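Pullulanase (Bacillus acidopullulyticus, PDB 2WAN) hydrolyses the alpha-1,6-glucosidic linkages of pullulan and probably of starch-derived branched glucans, as a debranching glycoside hydrolase with an alpha-amylase-type catalytic barrel. Local coordinates at residues A413-P416 against A417-G421; A281-V284 against T285-L288; D742-L745 against A746-S750; D720-A724 against P725-I729; P704-V707 against D708-K711. All blocks are in the same frame, centred on the assembly; numbering follows the deposited sequence.

Contact 1. Residues A413-P416 against A417-G421; sequences ATDP and AGWQG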
loop_
_atom_site.group_PDB
_atom_site.type_symbol
_atom_site.label_atom_id
_atom_site.label_comp_id
_atom_site.label_asym_id
_atom_site.label_seq_id
_atom_site.Cartn_x
_atom_site.Cartn_y
_atom_site.Cartn_z
ATOM N N ALA A 413 8.713 -13.291 -28.701
ATOM C CA ALA A 413 10.022 -13.906 -28.842
ATOM C C ALA A 413 10.715 -14.096 -27.498
ATOM O O ALA A 413 11.635 -14.902 -27.388
ATOM C CB ALA A 413 10.901 -13.085 -29.776
ATOM N N THR A 414 10.277 -13.343 -26.483
ATOM C CA THR A 414 10.864 -13.500 -25.128
ATOM C C THR A 414 10.317 -14.688 -24.344
ATOM O O THR A 414 10.877 -15.044 -23.301
ATOM C CB THR A 414 10.709 -12.221 -24.254
ATOM O OG1 THR A 414 9.341 -12.059 -23.850
ATOM C CG2 THR A 414 11.117 -10.985 -25.047
ATOM N N ASP A 415 9.210 -15.285 -24.799
ATOM C CA ASP A 415 8.606 -16.378 -24.044
ATOM C C ASP A 415 9.539 -17.577 -24.047
ATOM O O ASP A 415 10.070 -17.955 -25.105
ATOM C CB ASP A 415 7.271 -16.812 -24.671
ATOM C CG ASP A 415 6.163 -15.796 -24.516
ATOM O OD1 ASP A 415 6.267 -14.832 -23.733
ATOM O OD2 ASP A 415 5.133 -15.981 -25.208
ATOM N N PRO A 416 9.751 -18.203 -22.869
ATOM C CA PRO A 416 10.549 -19.415 -22.889
ATOM C C PRO A 416 9.767 -20.582 -23.495
ATOM O O PRO A 416 8.542 -20.510 -23.626
ATOM C CB PRO A 416 10.828 -19.678 -21.402
ATOM C CG PRO A 416 9.591 -19.157 -20.708
ATOM C CD PRO A 416 9.269 -17.873 -21.508
ATOM N N ALA A 417 10.475 -21.640 -23.885
ATOM C CA ALA A 417 9.831 -22.852 -24.402
ATOM C C ALA A 417 8.873 -23.402 -23.352
ATOM O O ALA A 417 9.182 -23.389 -22.148
ATOM C CB ALA A 417 10.890 -23.901 -24.790
ATOM N N GLY A 418 7.710 -23.853 -23.802
ATOM C CA GLY A 418 6.735 -24.450 -22.895
ATOM C C GLY A 418 5.792 -23.463 -22.229
ATOM O O GLY A 418 4.863 -23.892 -21.543
ATOM N N TRP A 419 6.020 -22.162 -22.435
ATOM C CA TRP A 419 5.225 -21.079 -21.816
ATOM C C TRP A 419 3.725 -21.200 -22.096
ATOM O O TRP A 419 2.914 -20.890 -21.220
ATOM C CB TRP A 419 5.738 -19.738 -22.318
ATOM C CG TRP A 419 5.197 -18.489 -21.638
ATOM C CD1 TRP A 419 4.484 -17.486 -22.228
ATOM C CD2 TRP A 419 5.396 -18.092 -20.268
ATOM N NE1 TRP A 419 4.201 -16.493 -21.307
ATOM C CE2 TRP A 419 4.751 -16.839 -20.098
ATOM C CE3 TRP A 419 6.034 -18.677 -19.166
ATOM C CZ2 TRP A 419 4.735 -16.155 -18.861
ATOM C CZ3 TRP A 419 6.002 -17.999 -17.921
ATOM C CH2 TRP A 419 5.363 -16.749 -17.790
ATOM N N GLN A 420 3.348 -21.672 -23.295
ATOM C CA GLN A 420 1.917 -21.870 -23.579
ATOM C C GLN A 420 1.236 -22.947 -22.717
ATOM O O GLN A 420 0.018 -23.006 -22.658
ATOM C CB GLN A 420 1.671 -22.147 -25.068
ATOM C CG GLN A 420 2.014 -20.983 -25.988
ATOM C CD GLN A 420 1.269 -19.705 -25.639
ATOM O OE1 GLN A 420 1.879 -18.654 -25.446
ATOM N NE2 GLN A 420 -0.057 -19.792 -25.553
ATOM N N GLY A 421 2.024 -23.800 -22.069
ATOM C CA GLY A 421 1.489 -24.791 -21.150
ATOM C C GLY A 421 1.465 -24.367 -19.686
ATOM O O GLY A 421 1.039 -25.139 -18.839
HETATM O O HOH W 1 2.429 -15.632 -24.977
HETATM O O HOH W 2 4.578 -18.339 -26.208
#
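Asp-415 and Pro-416 meet Trp-419 in a local side-chain contact folded round a type II beta turn, at the surface, in the loop that leads from strand 406-407 to strand 435-438, the first strand of the catalytic barrel. The turn runs from Pro-416 to Trp-419 and is closed by a bond of 3.2 Å from Trp-419 N to Pro-416 O, the donor standing above the carbonyl plane. Gly-418 suits its place because phi is positive there (87°), and a side chain would jam against the preceding carbonyl oxygen.

The indole has CG anti to the backbone N (chi1 -171°), which brings it back against Pro-416, at the start of the turn, and Asp-415 before it. The rigid Pro-416 ring supports one of its faces: CD stands above the indole plane toward the rim, while CG lies 3.9 Å from Trp-419 CE3. Asp-415 crosses the indole at about a right angle and brings its CG to 3.3 Å from Trp-419 CD1, carboxylate and ring planes 39° apart. Asp-415 OD2 accepts a hydrogen bond from a water at 2.6 Å, which also donates to Gln-420 OE1 at 2.8 Å. An alanine in place of Trp-419 would probably leave the ring of Pro-416 without the indole face it covers and the flank of Asp-415 without its neighbour, and open a gap beside His-615.

Asp-415 OD1 makes a salt bridge with Lys-535 of helix 529-543. Pro-416 rests on Lys-535, Gln-536 and Gln-539 of that helix, and the indole stacks with His-615, just beyond helix 597-614.

Contact 2. Residues A281-V284 against T285-L288; sequences APDV and THNL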
loop_
_atom_site.group_PDB
_atom_site.type_symbol
_atom_site.label_atom_id
_atom_site.label_comp_id
_atom_site.label_asym_id
_atom_site.label_seq_id
_atom_site.Cartn_x
_atom_site.Cartn_y
_atom_site.Cartn_z
ATOM N N ALA A 281 -11.184 29.914 -19.208
ATOM C CA ALA A 281 -10.286 28.777 -18.956
ATOM C C ALA A 281 -8.970 28.890 -19.737
ATOM O O ALA A 281 -8.983 28.870 -20.972
ATOM C CB ALA A 281 -10.995 27.481 -19.299
ATOM N N PRO A 282 -7.830 29.026 -19.029
ATOM C CA PRO A 282 -6.551 29.150 -19.740
ATOM C C PRO A 282 -6.147 27.865 -20.468
ATOM O O PRO A 282 -6.651 26.787 -20.149
ATOM C CB PRO A 282 -5.540 29.456 -18.630
ATOM C CG PRO A 282 -6.337 29.814 -17.422
ATOM C CD PRO A 282 -7.668 29.144 -17.569
ATOM N N ASP A 283 -5.260 28.006 -21.450
ATOM C CA ASP A 283 -4.681 26.882 -22.184
ATOM C C ASP A 283 -3.565 26.272 -21.331
ATOM O O ASP A 283 -2.568 26.938 -21.027
ATOM C CB ASP A 283 -4.144 27.394 -23.535
ATOM C CG ASP A 283 -3.630 26.281 -24.445
ATOM O OD1 ASP A 283 -3.052 25.285 -23.949
ATOM O OD2 ASP A 283 -3.795 26.425 -25.682
ATOM N N VAL A 284 -3.740 25.008 -20.936
ATOM C CA VAL A 284 -2.790 24.336 -20.031
ATOM C C VAL A 284 -1.395 24.102 -20.628
ATOM O O VAL A 284 -0.464 23.733 -19.900
ATOM C CB VAL A 284 -3.350 23.000 -19.453
ATOM C CG1 VAL A 284 -4.591 23.263 -18.600
ATOM C CG2 VAL A 284 -3.668 21.998 -20.551
ATOM N N THR A 285 -1.250 24.330 -21.941
ATOM C CA THR A 285 0.063 24.240 -22.603
ATOM C C THR A 285 0.820 25.581 -22.628
ATOM O O THR A 285 1.987 25.645 -23.034
ATOM C CB THR A 285 -0.036 23.677 -24.063
ATOM O OG1 THR A 285 -0.658 24.645 -24.929
ATOM C CG2 THR A 285 -0.815 22.350 -24.121
ATOM N N HIS A 286 0.163 26.648 -22.177
ATOM C CA HIS A 286 0.715 27.996 -22.294
ATOM C C HIS A 286 1.490 28.438 -21.056
ATOM O O HIS A 286 1.449 27.781 -20.005
ATOM C CB HIS A 286 -0.411 28.995 -22.612
ATOM C CG HIS A 286 -0.873 28.965 -24.039
ATOM N ND1 HIS A 286 -0.470 28.002 -24.943
ATOM C CD2 HIS A 286 -1.729 29.771 -24.711
ATOM C CE1 HIS A 286 -1.046 28.225 -26.110
ATOM N NE2 HIS A 286 -1.818 29.292 -25.996
ATOM N N ASN A 287 2.210 29.550 -21.191
ATOM C CA ASN A 287 2.934 30.145 -20.079
ATOM C C ASN A 287 2.013 31.091 -19.317
ATOM O O ASN A 287 1.770 32.223 -19.747
ATOM C CB ASN A 287 4.167 30.891 -20.589
ATOM C CG ASN A 287 5.073 31.373 -19.468
ATOM O OD1 ASN A 287 4.904 31.012 -18.299
ATOM N ND2 ASN A 287 6.053 32.191 -19.827
ATOM N N LEU A 288 1.487 30.617 -18.191
ATOM C CA LEU A 288 0.496 31.382 -17.435
ATOM C C LEU A 288 1.134 31.937 -16.170
ATOM O O LEU A 288 1.909 31.247 -15.502
ATOM C CB LEU A 288 -0.732 30.516 -17.107
ATOM C CG LEU A 288 -1.314 29.599 -18.200
ATOM C CD1 LEU A 288 -2.317 28.616 -17.619
ATOM C CD2 LEU A 288 -1.944 30.390 -19.358
HETATM O O HOH W 3 1.017 25.339 -18.635
#
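Asp-283 gathers most of the polar contacts of this tight loop, turning toward Thr-285 and His-286 between strands 273-278 and 288-292 of a beta-sheet domain. Its OD1 accepts twice. Thr-285 N donates at 2.9 Å, reaching the oxygen on its anti side and making an Asx turn, and the hydroxyl Thr-285 OG1 donates at 2.7 Å from above the carboxylate plane. The aspartate can do this because CG is anti to its backbone N (chi1 -175°), which carries the carboxylate forward along the chain; Thr-285 answers with its hydroxyl and its own backbone amide, both directed at that oxygen.

The backbone is satisfied alongside. Asp-283 O receives His-286 N at 3.0 Å, closing a type I beta turn. A water bridges Val-284 O and His-286 O, although other acceptors compete for its protons. Asn-287 N donates to Thr-148 OG1.

The imidazole of His-286 stacks on the carboxylate, the two planes 15° apart, and Asp-283 CB sits over the ring face, 3.7 Å from its centroid, as a CH-pi contact. On the apolar side, Pro-282 CB presses tightly on Leu-288 CD1 at 3.5 Å, where the chain enters its strand and pairs with Ile-300. Replacing Asp-283 by an alanine would probably leave the amide and hydroxyl of Thr-285 without their shared acceptor and one face of the imidazole without its stacked partner.

With two donors converging on one oxygen, the carboxylate is likely to be stabilised as the anion, consistent with one side chain reinforcing a turn that the backbone bond already closes.

Contact 3. Residues D742-L745 against A746-S750; sequences DKIL and ASNPS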
loop_
_atom_site.group_PDB
_atom_site.type_symbol
_atom_site.label_atom_id
_atom_site.label_comp_id
_atom_site.label_asym_id
_atom_site.label_seq_id
_atom_site.Cartn_x
_atom_site.Cartn_y
_atom_site.Cartn_z
ATOM N N ASP A 742 16.780 -13.501 15.804
ATOM C CA ASP A 742 17.481 -12.321 16.328
ATOM C C ASP A 742 16.620 -11.580 17.351
ATOM O O ASP A 742 17.127 -11.123 18.384
ATOM C CB ASP A 742 17.853 -11.384 15.182
ATOM C CG ASP A 742 18.980 -11.928 14.315
ATOM O OD1 ASP A 742 19.487 -13.036 14.577
ATOM O OD2 ASP A 742 19.366 -11.230 13.368
ATOM N N LYS A 743 15.330 -11.453 17.047
ATOM C CA LYS A 743 14.379 -10.776 17.945
ATOM C C LYS A 743 14.308 -11.468 19.305
ATOM O O LYS A 743 14.321 -10.800 20.344
ATOM C CB LYS A 743 12.982 -10.726 17.304
ATOM C CG LYS A 743 11.835 -10.452 18.264
ATOM C CD LYS A 743 11.897 -9.053 18.891
ATOM C CE LYS A 743 11.069 -9.025 20.173
ATOM N NZ LYS A 743 11.096 -7.661 20.831
ATOM N N ILE A 744 14.233 -12.800 19.288
ATOM C CA ILE A 744 14.118 -13.568 20.526
ATOM C C ILE A 744 15.443 -13.518 21.319
ATOM O O ILE A 744 15.425 -13.502 22.551
ATOM C CB ILE A 744 13.634 -15.009 20.276
ATOM C CG1 ILE A 744 12.181 -14.998 19.759
ATOM C CG2 ILE A 744 13.763 -15.860 21.581
ATOM C CD1 ILE A 744 11.665 -16.369 19.355
ATOM N N LEU A 745 16.574 -13.477 20.626
ATOM C CA LEU A 745 17.872 -13.240 21.305
ATOM C C LEU A 745 17.890 -11.910 22.055
ATOM O O LEU A 745 18.456 -11.805 23.159
ATOM C CB LEU A 745 19.018 -13.269 20.295
ATOM C CG LEU A 745 19.652 -14.636 20.080
ATOM C CD1 LEU A 745 20.401 -14.647 18.749
ATOM C CD2 LEU A 745 20.591 -15.004 21.272
ATOM N N ALA A 746 17.269 -10.897 21.459
ATOM C CA ALA A 746 17.132 -9.581 22.098
ATOM C C ALA A 746 16.165 -9.538 23.285
ATOM O O ALA A 746 16.463 -8.891 24.295
ATOM C CB ALA A 746 16.765 -8.515 21.064
ATOM N N SER A 747 15.013 -10.207 23.181
ATOM C CA SER A 747 13.999 -10.124 24.242
ATOM C C SER A 747 14.162 -11.181 25.323
ATOM O O SER A 747 13.661 -11.014 26.427
ATOM C CB SER A 747 12.584 -10.198 23.652
ATOM O OG SER A 747 12.351 -11.438 22.998
ATOM N N ASN A 748 14.857 -12.271 24.982
ATOM C CA ASN A 748 15.022 -13.424 25.869
ATOM C C ASN A 748 16.491 -13.878 25.949
ATOM O O ASN A 748 16.790 -15.049 25.788
ATOM C CB ASN A 748 14.148 -14.591 25.400
ATOM C CG ASN A 748 12.654 -14.276 25.456
ATOM O OD1 ASN A 748 12.150 -13.426 24.714
ATOM N ND2 ASN A 748 11.941 -14.963 26.345
ATOM N N PRO A 749 17.413 -12.943 26.239
ATOM C CA PRO A 749 18.846 -13.264 26.221
ATOM C C PRO A 749 19.271 -14.338 27.232
ATOM O O PRO A 749 20.248 -15.064 26.982
ATOM C CB PRO A 749 19.510 -11.916 26.542
ATOM C CG PRO A 749 18.467 -11.140 27.283
ATOM C CD PRO A 749 17.165 -11.541 26.630
ATOM N N SER A 750 18.533 -14.455 28.338
ATOM C CA SER A 750 18.839 -15.423 29.403
ATOM C C SER A 750 18.264 -16.825 29.167
ATOM O O SER A 750 18.554 -17.750 29.923
ATOM C CB SER A 750 18.322 -14.911 30.755
ATOM O OG SER A 750 18.830 -13.618 31.024
#
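Lys-743 and Ser-747 stand one helical turn apart, and the far part of the lysine chain makes the contact, CE coming to 3.9 Å from Ser-747 OG. The lysine starts away from the serine, but a bend at chi2 (65°) swings its far end along the helix, so that CE comes beside the serine and the ammonium reaches the carbonyl oxygens of Lys-694 and Ala-696. A long flexible residue is suited to bridging that distance. The serine hydroxyl is engaged by the next residue: OG donates to Asn-748 OD1 at 2.6 Å, in the plane of the amide carbonyl.

Ile-744 and Asn-748 form the next pair round the helix, their side chains passing at an angle with Ile-744 CG2 at 4.0 Å from Asn-748 CB. The asparagine is thereby held between an apolar neighbour and the serine hydroxyl, while its ND2 donates to Thr-701 O and Asp-751 OD2.

These residues make up the C-terminal end of helix 740-747, which follows the seventh strand of the catalytic (beta/alpha)8 barrel. The helical pattern runs on through Ser-747 N to Lys-743 O at 3.0 Å and Asn-748 N to Ile-744 O at 2.8 Å, after which Asn-748 leaves helical geometry. Pro-749 fits the exit, having no N-H to continue the series: its CA lies 3.4 Å from Leu-745 O. Small Ala-746 sets its methyl close over the backbone, CB being 3.4 Å from Lys-743 O. Helix 753-769 covers the face that carries Ile-744 and Asn-748: Ile-744 packs on Arg-756 and Asp-760, and Asn-748 touches Met-759.

Contact 4. Residues D720-A724 against P725-I729; sequences DFTSA and PSETI. With ACT (acetate ion), chain Q.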
loop_
_atom_site.group_PDB
_atom_site.type_symbol
_atom_site.label_atom_id
_atom_site.label_comp_id
_atom_site.label_asym_id
_atom_site.label_seq_id
_atom_site.Cartn_x
_atom_site.Cartn_y
_atom_site.Cartn_z
ATOM N N ASP A 720 -12.115 -7.754 15.080
ATOM C CA ASP A 720 -11.092 -6.746 15.303
ATOM C C ASP A 720 -11.164 -5.749 14.132
ATOM O O ASP A 720 -11.556 -4.596 14.338
ATOM C CB ASP A 720 -9.717 -7.444 15.459
ATOM C CG ASP A 720 -8.561 -6.478 15.731
ATOM O OD1 ASP A 720 -8.787 -5.256 15.897
ATOM O OD2 ASP A 720 -7.404 -6.953 15.793
ATOM N N PHE A 721 -10.833 -6.184 12.913
ATOM C CA PHE A 721 -10.832 -5.262 11.766
ATOM C C PHE A 721 -11.215 -5.873 10.413
ATOM O O PHE A 721 -11.168 -5.173 9.402
ATOM C CB PHE A 721 -9.461 -4.558 11.646
ATOM C CG PHE A 721 -8.323 -5.499 11.398
ATOM C CD1 PHE A 721 -8.006 -5.900 10.099
ATOM C CD2 PHE A 721 -7.589 -6.016 12.458
ATOM C CE1 PHE A 721 -6.954 -6.807 9.856
ATOM C CE2 PHE A 721 -6.557 -6.905 12.228
ATOM C CZ PHE A 721 -6.242 -7.312 10.920
ATOM N N THR A 722 -11.599 -7.149 10.378
ATOM C CA THR A 722 -11.966 -7.788 9.098
ATOM C C THR A 722 -13.440 -8.126 8.995
ATOM O O THR A 722 -14.114 -8.295 10.005
ATOM C CB THR A 722 -11.174 -9.098 8.802
ATOM O OG1 THR A 722 -11.584 -10.118 9.722
ATOM C CG2 THR A 722 -9.674 -8.874 8.885
ATOM N N SER A 723 -13.925 -8.218 7.757
ATOM C CA SER A 723 -15.243 -8.777 7.469
ATOM C C SER A 723 -15.189 -10.234 7.042
ATOM O O SER A 723 -16.223 -10.927 7.028
ATOM C CB SER A 723 -15.927 -7.958 6.372
ATOM O OG SER A 723 -16.270 -6.683 6.891
ATOM N N ALA A 724 -13.992 -10.696 6.670
ATOM C CA ALA A 724 -13.773 -12.061 6.221
ATOM C C ALA A 724 -12.309 -12.412 6.537
ATOM O O ALA A 724 -11.462 -11.521 6.536
ATOM C CB ALA A 724 -14.025 -12.172 4.704
ATOM N N PRO A 725 -12.011 -13.694 6.828
ATOM C CA PRO A 725 -10.631 -14.025 7.221
ATOM C C PRO A 725 -9.583 -13.823 6.109
ATOM O O PRO A 725 -8.395 -13.651 6.400
ATOM C CB PRO A 725 -10.726 -15.510 7.630
ATOM C CG PRO A 725 -11.929 -16.040 6.864
ATOM C CD PRO A 725 -12.890 -14.883 6.840
ATOM N N SER A 726 -10.016 -13.833 4.850
ATOM C CA SER A 726 -9.126 -13.477 3.732
ATOM C C SER A 726 -8.540 -12.067 3.810
ATOM O O SER A 726 -7.570 -11.771 3.107
ATOM C CB SER A 726 -9.864 -13.644 2.396
ATOM O OG SER A 726 -11.021 -12.816 2.385
ATOM N N GLU A 727 -9.111 -11.199 4.659
ATOM C CA GLU A 727 -8.638 -9.814 4.784
ATOM C C GLU A 727 -7.479 -9.603 5.750
ATOM O O GLU A 727 -6.948 -8.488 5.829
ATOM C CB GLU A 727 -9.806 -8.880 5.175
ATOM C CG GLU A 727 -10.890 -8.911 4.108
ATOM C CD GLU A 727 -12.138 -8.146 4.512
ATOM O OE1 GLU A 727 -12.163 -7.581 5.630
ATOM O OE2 GLU A 727 -13.088 -8.123 3.704
ATOM N N THR A 728 -7.083 -10.657 6.476
ATOM C CA THR A 728 -5.945 -10.547 7.385
ATOM C C THR A 728 -4.787 -11.428 6.940
ATOM O O THR A 728 -4.950 -12.649 6.740
ATOM C CB THR A 728 -6.312 -10.841 8.886
ATOM O OG1 THR A 728 -5.126 -10.742 9.687
ATOM C CG2 THR A 728 -6.932 -12.267 9.065
ATOM N N ILE A 729 -3.625 -10.795 6.789
ATOM C CA ILE A 729 -2.357 -11.508 6.575
ATOM C C ILE A 729 -1.664 -11.640 7.935
ATOM O O ILE A 729 -1.109 -10.671 8.465
ATOM C CB ILE A 729 -1.439 -10.777 5.567
ATOM C CG1 ILE A 729 -2.232 -10.274 4.345
ATOM C CG2 ILE A 729 -0.223 -11.695 5.155
ATOM C CD1 ILE A 729 -2.951 -11.383 3.525
HETATM C C ACT Q . -18.171 -6.002 9.671
HETATM O O ACT Q . -17.083 -6.591 9.509
HETATM O OXT ACT Q . -18.178 -4.784 9.399
HETATM C CH3 ACT Q . -19.388 -6.710 10.179
#
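Glu-727 reaches back with an extended side chain to Ser-723, its OE1 accepting from Ser-723 N at 2.8 Å. The bond is almost straight (169°), yet it meets the oxygen from above the carboxylate plane. The glutamate's own amide returns the grip, Glu-727 N donating to Ala-724 O at 3.0 Å; Pro-725, which needs no amide partner, fits the start of this short 3-10 turn.

Apolar groups fill the inside of the bend. Thr-722 and Glu-727 run alongside in opposite senses, with Thr-722 CG2 3.7 Å from Glu-727 CB, and the same methyl touches Thr-728 CB. Phe-721 crosses Thr-728 at about a right angle, its CZ 3.8 Å from Thr-728 OG1, a hydroxyl hydrogen-bonded to Asn-730 OD1.

Residues from outside the bend complete the grip on the carboxylate: Gln-671 NE2 also donates to OE1, and Gly-673 N to OE2. Farther out, Ser-723 OG donates at 2.7 Å to an oxygen of an acetate ion, probably from the crystallisation liquor, which Lys-672 also binds.

The bend thus leads into barrel strand 728-730 round a buried acid. Three N-H donors on its two oxygens would probably favour the anionic form, whereas Ala-724 N, buried nearby, has no partner.

Contact 5. Residues P704-V707 against D708-K711; sequences PNQV and DVIK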
loop_
_atom_site.group_PDB
_atom_site.type_symbol
_atom_site.label_atom_id
_atom_site.label_comp_id
_atom_site.label_asym_id
_atom_site.label_seq_id
_atom_site.Cartn_x
_atom_site.Cartn_y
_atom_site.Cartn_z
ATOM N N PRO A 704 2.578 -11.987 29.748
ATOM C CA PRO A 704 1.359 -12.695 30.162
ATOM C C PRO A 704 0.054 -11.998 29.787
ATOM O O PRO A 704 -1.015 -12.484 30.142
ATOM C CB PRO A 704 1.496 -12.730 31.695
ATOM C CG PRO A 704 2.171 -11.412 32.008
ATOM C CD PRO A 704 3.159 -11.190 30.851
ATOM N N ASN A 705 0.134 -10.882 29.071
ATOM C CA ASN A 705 -1.032 -10.021 28.867
ATOM C C ASN A 705 -1.600 -10.023 27.441
ATOM O O ASN A 705 -2.341 -9.119 27.069
ATOM C CB ASN A 705 -0.700 -8.596 29.311
ATOM C CG ASN A 705 -0.337 -8.524 30.781
ATOM O OD1 ASN A 705 -1.012 -9.115 31.624
ATOM N ND2 ASN A 705 0.756 -7.842 31.089
ATOM N N GLN A 706 -1.288 -11.064 26.676
ATOM C CA GLN A 706 -1.673 -11.105 25.257
ATOM C C GLN A 706 -2.770 -12.091 24.843
ATOM O O GLN A 706 -3.061 -12.209 23.649
ATOM C CB GLN A 706 -0.438 -11.366 24.388
ATOM C CG GLN A 706 0.720 -10.410 24.609
ATOM C CD GLN A 706 0.323 -8.952 24.541
ATOM O OE1 GLN A 706 -0.402 -8.537 23.636
ATOM N NE2 GLN A 706 0.807 -8.159 25.492
ATOM N N VAL A 707 -3.378 -12.802 25.794
ATOM C CA VAL A 707 -4.355 -13.853 25.451
ATOM C C VAL A 707 -5.499 -13.327 24.558
ATOM O O VAL A 707 -5.816 -13.930 23.533
ATOM C CB VAL A 707 -4.922 -14.545 26.729
ATOM C CG1 VAL A 707 -6.157 -15.394 26.408
ATOM C CG2 VAL A 707 -3.846 -15.384 27.386
ATOM N N ASP A 708 -6.100 -12.199 24.925
ATOM C CA ASP A 708 -7.212 -11.661 24.125
ATOM C C ASP A 708 -6.780 -11.253 22.720
ATOM O O ASP A 708 -7.537 -11.449 21.763
ATOM C CB ASP A 708 -7.895 -10.478 24.822
ATOM C CG ASP A 708 -8.663 -10.899 26.064
ATOM O OD1 ASP A 708 -9.121 -12.062 26.139
ATOM O OD2 ASP A 708 -8.806 -10.053 26.967
ATOM N N VAL A 709 -5.589 -10.667 22.607
ATOM C CA VAL A 709 -5.038 -10.307 21.295
ATOM C C VAL A 709 -4.891 -11.580 20.441
ATOM O O VAL A 709 -5.284 -11.627 19.262
ATOM C CB VAL A 709 -3.686 -9.572 21.441
ATOM C CG1 VAL A 709 -2.938 -9.532 20.133
ATOM C CG2 VAL A 709 -3.920 -8.141 21.938
ATOM N N ILE A 710 -4.354 -12.627 21.049
ATOM C CA ILE A 710 -4.159 -13.894 20.319
ATOM C C ILE A 710 -5.488 -14.528 19.920
ATOM O O ILE A 710 -5.634 -15.034 18.800
ATOM C CB ILE A 710 -3.279 -14.891 21.132
ATOM C CG1 ILE A 710 -1.863 -14.318 21.367
ATOM C CG2 ILE A 710 -3.205 -16.260 20.443
ATOM C CD1 ILE A 710 -1.095 -13.863 20.092
ATOM N N LYS A 711 -6.458 -14.528 20.834
ATOM C CA LYS A 711 -7.786 -15.040 20.487
ATOM C C LYS A 711 -8.371 -14.293 19.283
ATOM O O LYS A 711 -8.956 -14.904 18.388
ATOM C CB LYS A 711 -8.725 -14.940 21.695
ATOM C CG LYS A 711 -8.394 -15.984 22.777
ATOM C CD LYS A 711 -9.181 -15.739 24.059
ATOM C CE LYS A 711 -10.592 -16.261 23.991
ATOM N NZ LYS A 711 -11.124 -16.411 25.383
HETATM O O HOH W 4 -4.668 -9.286 25.289
#
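Gln-706 lies beside Val-709, the two side chains pointing the same way, so that Gln-706 OE1 comes to 3.9 Å from Val-709 CG2. The glutamine is folded rather than extended: a bend at chi2 (-51°) curls the amide round near its own backbone, where NE2 donates to Asp-703 OD1. A flexible amide suits this spot, since its polar end serves the preceding loop while its flank lies along a beta-branched neighbour.

One residue further on, Val-707 meets Lys-711, four residues ahead, their side chains passing at an angle. Val-707 CG1 touches Lys-711 CD at 3.8 Å, an apolar contact between a compact branched side chain and the aliphatic part of a long one. The lysine bends at chi3 (80°), and its charged end makes a cation-pi contact with Phe-844.

Beneath the side chains the first turn of helix 707-714 takes shape. Ile-710 N donates to Gln-706 O at 2.9 Å and Lys-711 N to Val-707 O at 2.8 Å, both donors standing nearly along the C=O axis. A water also joins the helix start to the loop: it accepts from Val-709 N at 3.2 Å and donates to Asn-705 O at 2.9 Å. Ile-710 folds over the same backbone, its CG1 3.3 Å from Gln-706 O.

The helix lies between barrel strands 677-679 and 728-730 in the chain, and one flank of its first turn faces the C-terminal beta domain. Val-707 and Ile-710 rest on Val-852 of strand 852-856, while Phe-699 in the preceding loop touches both Gln-706 and Ile-710.

From the N terminus the contacts come in series as 2, 1, 5, 4 and 3; each is local, and none nests in or crosses another. Contact 2 turns the chain between two strands of a beta-sheet domain ahead of the catalytic barrel, about 49 Å between centres from contact 1. Contact 1 bends the loop that enters the catalytic barrel and lays it on helix 529-543. The other three lie late in the catalytic barrel: contact 5 begins helix 707-714 and meets the C-terminal beta domain, contact 4 leads into the seventh barrel strand, 728-730, and contact 3 ends the following helix, 740-747. Contacts 4 and 5 approach to about 6 Å between nearest atoms without touching.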